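Long-range contacts in extracellular solute-binding protein, family 1 (Bifidobacterium longum subsp. infantis, PDB 6FTH), which probably binds human milk oligosaccharides outside the cell and delivers them to an ABC transporter for uptake: residues Thr160-Leu165 / Lys181-Glu186; Asp187-Gly192 / Gly287-Thr292. One frame throughout, in Å; residues are numbered along the deposited sequence.

In the fold
Contact 1 and contact 2 adjoin at the periphery of one lobe of the solute-binding fold, their centres about 10 Å apart and each roughly 31 to 32 Å from the centre of the chain. Segment 181-186 runs directly into 187-192, so the helix end of contact 1 leads into the loop of contact 2. Trp-161 ties them together: besides meeting Phe-183 in contact 1, its CG lies 3.4 Å from Pro-188 CB, and its CH2 lies 3.4 Å from Lys-291 O. In one mixed sheet, strand 154-158 leads into helix 159-165, strand 292-297 starts at Thr-292, and 197-199 follows shortly after 187-192. So peripheral a position is probably remote from a sugar-binding cleft between the lobes.

Contact 1 (Thr160-Leu165 / Lys181-Glu186); sequences TWLDKL and KAFKTE
Trp-161 and Phe-183 form a T-shaped aromatic pair where helix 159-165 meets the C-terminal end of helix 173-185. The local axes cross nearly perpendicularly, at 84°, with a closest approach of 10.9 Å. The six-membered ring of Trp-161 turns its edge to a face of Phe-183, with centroids 5.0 Å apart and planes at 78°. Trp-161 CE3 sits over the centre of the phenyl ring, while Trp-161 CB, on the same side of its plane, lies 3.6 Å from Phe-183 CE1, above the rim. With CG of Phe-183 anti to its carbonyl carbon (chi1 -71°), the phenyl group reaches across to the other helix although its CB does not point there.

Leu-162 meets the far end of the phenyl, CD2 to Phe-183 CZ at 3.7 Å, and Leu-165 CD1 comes in at its edge, in the ring plane, 4.0 Å from Phe-183 CD1. The same methyl is 4.0 Å from Ala-182 CB. The other methyl of Leu-165, CD2, lies out beyond OE1 of Glu-186, 3.4 Å from it, a van der Waals contact at the more exposed margin.

Ile-157 and Pro-198, on two strands of the sheet, also touch Phe-183, which is buried. Cutting Phe-183 back to an alanine is likely to open a gap between the helices, leaving the edge of Trp-161 without its aromatic face and the methyls of Leu-162 and Leu-165 without the ring they share. Such interlocking of two nearly perpendicular helices by buried apolar side chains against a mixed sheet fits the layered alpha/beta lobes of solute-binding proteins.

Contact 2 (Asp187-Gly192 / Gly287-Thr292); sequences DPNGNG and GKTAKT
Asn-189 makes the hydrogen bond that joins the two loops: its ND2 donates to Ala-290 O at 2.9 Å, with an N-H...O angle of 174°. The acceptor lies in the amide plane and the donor comes nearly end-on to the carbonyl. ND2 also donates to Asp-195 OD2. Chi1 of 73° tucks CG between the backbone N and the carbonyl carbon, so that OD1 can accept from Asn-191 N at 3.3 Å, closing an Asx turn, while ND2 faces the other loop.

Segment 187-192 is a tight coil whose first four residues form a type I beta turn. Gly-192 N donates to Asp-187 OD2 at 2.8 Å on the syn side, 28° out of the carboxylate plane. This bond and the Asp-Pro-Asn-Gly-Asn-Gly sequence resemble the start of an EF-hand-like calcium loop.

Van der Waals contact is slight: the methyl CG2 of Thr-289, anti to the backbone N, lies 3.4 Å from Asn-189 ND2. Trp-161 packs on Asn-189 and Ala-290 alike.

Charge enters through Lys-291, whose NZ forms a salt bridge with Asp-195, the carboxylate that also accepts from Asn-189, while its backbone is hydrogen-bonded to Ile-197.

Contact 1 (Thr160-Leu165 / Lys181-Glu186)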
loop_
_atom_site.group_PDB
_atom_site.type_symbol
_atom_site.label_atom_id
_atom_site.label_comp_id
_atom_site.label_asym_id
_atom_site.label_seq_id
_atom_site.Cartn_x
_atom_site.Cartn_y
_atom_site.Cartn_z
ATOM N N THR A 160 1.667 -26.941 -5.832
ATOM C CA THR A 160 2.063 -28.319 -5.544
ATOM C C THR A 160 0.843 -29.153 -5.186
ATOM O O THR A 160 0.694 -30.289 -5.646
ATOM C CB THR A 160 3.073 -28.333 -4.402
ATOM O OG1 THR A 160 4.261 -27.654 -4.826
ATOM C CG2 THR A 160 3.425 -29.771 -3.979
ATOM N N TRP A 161 -0.067 -28.585 -4.399
ATOM C CA TRP A 161 -1.299 -29.294 -4.060
ATOM C C TRP A 161 -2.183 -29.501 -5.284
ATOM O O TRP A 161 -2.746 -30.588 -5.480
ATOM C CB TRP A 161 -2.059 -28.519 -2.998
ATOM C CG TRP A 161 -1.475 -28.476 -1.626
ATOM C CD1 TRP A 161 -0.274 -29.001 -1.197
ATOM C CD2 TRP A 161 -2.091 -27.906 -0.467
ATOM N NE1 TRP A 161 -0.120 -28.772 0.139
ATOM C CE2 TRP A 161 -1.213 -28.104 0.620
ATOM C CE3 TRP A 161 -3.296 -27.238 -0.249
ATOM C CZ2 TRP A 161 -1.499 -27.658 1.903
ATOM C CZ3 TRP A 161 -3.592 -26.797 1.025
ATOM C CH2 TRP A 161 -2.696 -27.006 2.092
ATOM N N LEU A 162 -2.359 -28.464 -6.111
ATOM C CA LEU A 162 -3.146 -28.634 -7.320
ATOM C C LEU A 162 -2.588 -29.776 -8.153
ATOM O O LEU A 162 -3.336 -30.623 -8.649
ATOM C CB LEU A 162 -3.131 -27.358 -8.162
ATOM C CG LEU A 162 -3.845 -26.129 -7.555
ATOM C CD1 LEU A 162 -3.599 -24.948 -8.485
ATOM C CD2 LEU A 162 -5.320 -26.340 -7.346
ATOM N N ASP A 163 -1.264 -29.804 -8.309
ATOM C CA ASP A 163 -0.616 -30.798 -9.160
ATOM C C ASP A 163 -0.796 -32.204 -8.602
ATOM O O ASP A 163 -1.119 -33.142 -9.344
ATOM C CB ASP A 163 0.874 -30.482 -9.270
ATOM C CG ASP A 163 1.168 -29.290 -10.184
ATOM O OD1 ASP A 163 0.261 -28.811 -10.882
ATOM O OD2 ASP A 163 2.339 -28.857 -10.191
ATOM N N LYS A 164 -0.586 -32.361 -7.295
ATOM C CA LYS A 164 -0.722 -33.663 -6.640
ATOM C C LYS A 164 -2.136 -34.210 -6.742
ATOM O O LYS A 164 -2.326 -35.431 -6.834
ATOM C CB LYS A 164 -0.310 -33.549 -5.171
ATOM C CG LYS A 164 1.218 -33.515 -4.993
ATOM C CD LYS A 164 1.660 -33.528 -3.534
ATOM C CE LYS A 164 3.187 -33.584 -3.448
ATOM N NZ LYS A 164 3.673 -33.542 -2.052
ATOM N N LEU A 165 -3.138 -33.337 -6.735
ATOM C CA LEU A 165 -4.531 -33.766 -6.778
ATOM C C LEU A 165 -5.102 -33.806 -8.181
ATOM O O LEU A 165 -6.252 -34.214 -8.357
ATOM C CB LEU A 165 -5.388 -32.842 -5.905
ATOM C CG LEU A 165 -5.011 -32.797 -4.428
ATOM C CD1 LEU A 165 -5.976 -31.876 -3.683
ATOM C CD2 LEU A 165 -5.019 -34.209 -3.836
ATOM N N LYS A 181 -12.631 -27.635 -1.562
ATOM C CA LYS A 181 -13.149 -28.877 -0.982
ATOM C C LYS A 181 -12.130 -29.999 -1.092
ATOM O O LYS A 181 -11.980 -30.808 -0.168
ATOM C CB LYS A 181 -14.454 -29.281 -1.664
ATOM C CG LYS A 181 -15.632 -28.353 -1.332
ATOM C CD LYS A 181 -16.919 -28.682 -2.063
ATOM C CE LYS A 181 -18.051 -27.739 -1.614
ATOM N NZ LYS A 181 -19.289 -27.905 -2.464
ATOM N N ALA A 182 -11.444 -30.085 -2.226
ATOM C CA ALA A 182 -10.400 -31.088 -2.394
ATOM C C ALA A 182 -9.259 -30.864 -1.419
ATOM O O ALA A 182 -8.751 -31.815 -0.804
ATOM C CB ALA A 182 -9.895 -31.040 -3.830
ATOM N N PHE A 183 -8.838 -29.611 -1.247
ATOM C CA PHE A 183 -7.811 -29.299 -0.260
ATOM C C PHE A 183 -8.257 -29.724 1.125
ATOM O O PHE A 183 -7.448 -30.214 1.929
ATOM C CB PHE A 183 -7.511 -27.790 -0.249
ATOM C CG PHE A 183 -6.756 -27.267 -1.466
ATOM C CD1 PHE A 183 -6.236 -28.097 -2.452
ATOM C CD2 PHE A 183 -6.558 -25.904 -1.588
ATOM C CE1 PHE A 183 -5.531 -27.552 -3.530
ATOM C CE2 PHE A 183 -5.868 -25.361 -2.639
ATOM C CZ PHE A 183 -5.356 -26.174 -3.620
ATOM N N LYS A 184 -9.545 -29.551 1.427
ATOM C CA LYS A 184 -10.021 -29.841 2.766
ATOM C C LYS A 184 -9.960 -31.334 3.048
ATOM O O LYS A 184 -9.565 -31.737 4.145
ATOM C CB LYS A 184 -11.440 -29.306 2.953
ATOM C CG LYS A 184 -11.955 -29.503 4.379
ATOM C CD LYS A 184 -13.341 -28.982 4.601
ATOM C CE LYS A 184 -13.756 -29.087 6.093
ATOM N NZ LYS A 184 -12.822 -28.407 7.075
ATOM N N THR A 185 -10.297 -32.171 2.064
ATOM C CA THR A 185 -10.572 -33.576 2.353
ATOM C C THR A 185 -9.529 -34.551 1.837
ATOM O O THR A 185 -9.535 -35.707 2.271
ATOM C CB THR A 185 -11.924 -34.004 1.769
ATOM O OG1 THR A 185 -11.948 -33.814 0.352
ATOM C CG2 THR A 185 -13.051 -33.194 2.405
ATOM N N GLU A 186 -8.658 -34.137 0.916
ATOM C CA GLU A 186 -7.753 -35.055 0.243
ATOM C C GLU A 186 -6.308 -34.986 0.760
ATOM O O GLU A 186 -5.420 -35.545 0.120
ATOM C CB GLU A 186 -7.819 -34.845 -1.281
ATOM C CG GLU A 186 -9.259 -35.005 -1.821
ATOM C CD GLU A 186 -9.401 -34.740 -3.295
ATOM O OE1 GLU A 186 -8.370 -34.617 -3.991
ATOM O OE2 GLU A 186 -10.561 -34.660 -3.769
#

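Contact 2 (Asp187-Gly192 / Gly287-Thr292)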
loop_
_atom_site.group_PDB
_atom_site.type_symbol
_atom_site.label_atom_id
_atom_site.label_comp_id
_atom_site.label_asym_id
_atom_site.label_seq_id
_atom_site.Cartn_x
_atom_site.Cartn_y
_atom_site.Cartn_z
ATOM N N ASP A 187 -6.056 -34.372 1.912
ATOM C CA ASP A 187 -4.751 -34.431 2.563
ATOM C C ASP A 187 -3.610 -34.092 1.600
ATOM O O ASP A 187 -2.636 -34.848 1.487
ATOM C CB ASP A 187 -4.532 -35.813 3.167
ATOM C CG ASP A 187 -3.344 -35.855 4.105
ATOM O OD1 ASP A 187 -3.038 -34.821 4.725
ATOM O OD2 ASP A 187 -2.702 -36.929 4.223
ATOM N N PRO A 188 -3.677 -32.961 0.901
ATOM C CA PRO A 188 -2.629 -32.675 -0.085
ATOM C C PRO A 188 -1.246 -32.561 0.514
ATOM O O PRO A 188 -0.266 -32.799 -0.194
ATOM C CB PRO A 188 -3.093 -31.359 -0.733
ATOM C CG PRO A 188 -3.993 -30.727 0.293
ATOM C CD PRO A 188 -4.718 -31.920 0.894
ATOM N N ASN A 189 -1.109 -32.205 1.790
ATOM C CA ASN A 189 0.228 -32.128 2.371
ATOM C C ASN A 189 0.739 -33.466 2.888
ATOM O O ASN A 189 1.876 -33.520 3.369
ATOM C CB ASN A 189 0.364 -31.006 3.420
ATOM C CG ASN A 189 -0.329 -31.300 4.753
ATOM O OD1 ASN A 189 -0.699 -32.436 5.050
ATOM N ND2 ASN A 189 -0.448 -30.271 5.583
ATOM N N GLY A 190 -0.072 -34.520 2.802
ATOM C CA GLY A 190 0.399 -35.883 2.976
ATOM C C GLY A 190 0.615 -36.346 4.398
ATOM O O GLY A 190 1.154 -37.440 4.592
ATOM N N ASN A 191 0.231 -35.579 5.401
ATOM C CA ASN A 191 0.583 -35.974 6.758
ATOM C C ASN A 191 -0.498 -36.796 7.449
ATOM O O ASN A 191 -0.322 -37.151 8.628
ATOM C CB ASN A 191 0.992 -34.770 7.605
ATOM C CG ASN A 191 -0.133 -33.776 7.805
ATOM O OD1 ASN A 191 -1.294 -34.041 7.474
ATOM N ND2 ASN A 191 0.208 -32.631 8.366
ATOM N N GLY A 192 -1.579 -37.119 6.748
ATOM C CA GLY A 192 -2.707 -37.834 7.312
ATOM C C GLY A 192 -3.676 -37.007 8.131
ATOM O O GLY A 192 -4.795 -37.471 8.387
ATOM N N GLY A 287 7.745 -23.997 8.149
ATOM C CA GLY A 287 8.716 -23.952 7.078
ATOM C C GLY A 287 8.851 -25.239 6.294
ATOM O O GLY A 287 9.522 -25.244 5.254
ATOM N N LYS A 288 8.224 -26.325 6.749
ATOM C CA LYS A 288 8.378 -27.640 6.142
ATOM C C LYS A 288 7.057 -28.202 5.647
ATOM O O LYS A 288 6.984 -28.706 4.521
ATOM C CB LYS A 288 9.008 -28.590 7.180
ATOM C CG LYS A 288 9.319 -29.990 6.674
ATOM C CD LYS A 288 9.876 -30.863 7.807
ATOM C CE LYS A 288 9.937 -32.343 7.429
ATOM N NZ LYS A 288 10.497 -33.183 8.540
ATOM N N THR A 289 5.998 -28.118 6.455
ATOM C CA THR A 289 4.681 -28.626 6.083
ATOM C C THR A 289 3.776 -27.442 5.754
ATOM O O THR A 289 3.455 -26.638 6.637
ATOM C CB THR A 289 4.095 -29.439 7.236
ATOM O OG1 THR A 289 4.968 -30.530 7.540
ATOM C CG2 THR A 289 2.725 -29.998 6.867
ATOM N N ALA A 290 3.374 -27.342 4.493
ATOM C CA ALA A 290 2.430 -26.305 4.100
ATOM C C ALA A 290 1.069 -26.581 4.721
ATOM O O ALA A 290 0.626 -27.730 4.783
ATOM C CB ALA A 290 2.290 -26.292 2.583
ATOM N N LYS A 291 0.387 -25.513 5.140
ATOM C CA LYS A 291 -0.926 -25.609 5.768
ATOM C C LYS A 291 -2.051 -24.968 4.975
ATOM O O LYS A 291 -3.181 -25.450 5.053
ATOM C CB LYS A 291 -0.913 -24.961 7.157
ATOM C CG LYS A 291 0.104 -25.550 8.113
ATOM C CD LYS A 291 -0.339 -26.897 8.665
ATOM C CE LYS A 291 0.681 -27.400 9.671
ATOM N NZ LYS A 291 0.270 -28.701 10.295
ATOM N N THR A 292 -1.786 -23.907 4.211
ATOM C CA THR A 292 -2.850 -23.113 3.600
ATOM C C THR A 292 -2.876 -23.271 2.084
ATOM O O THR A 292 -1.841 -23.210 1.417
ATOM C CB THR A 292 -2.645 -21.657 3.970
ATOM O OG1 THR A 292 -2.666 -21.520 5.398
ATOM C CG2 THR A 292 -3.750 -20.777 3.370
#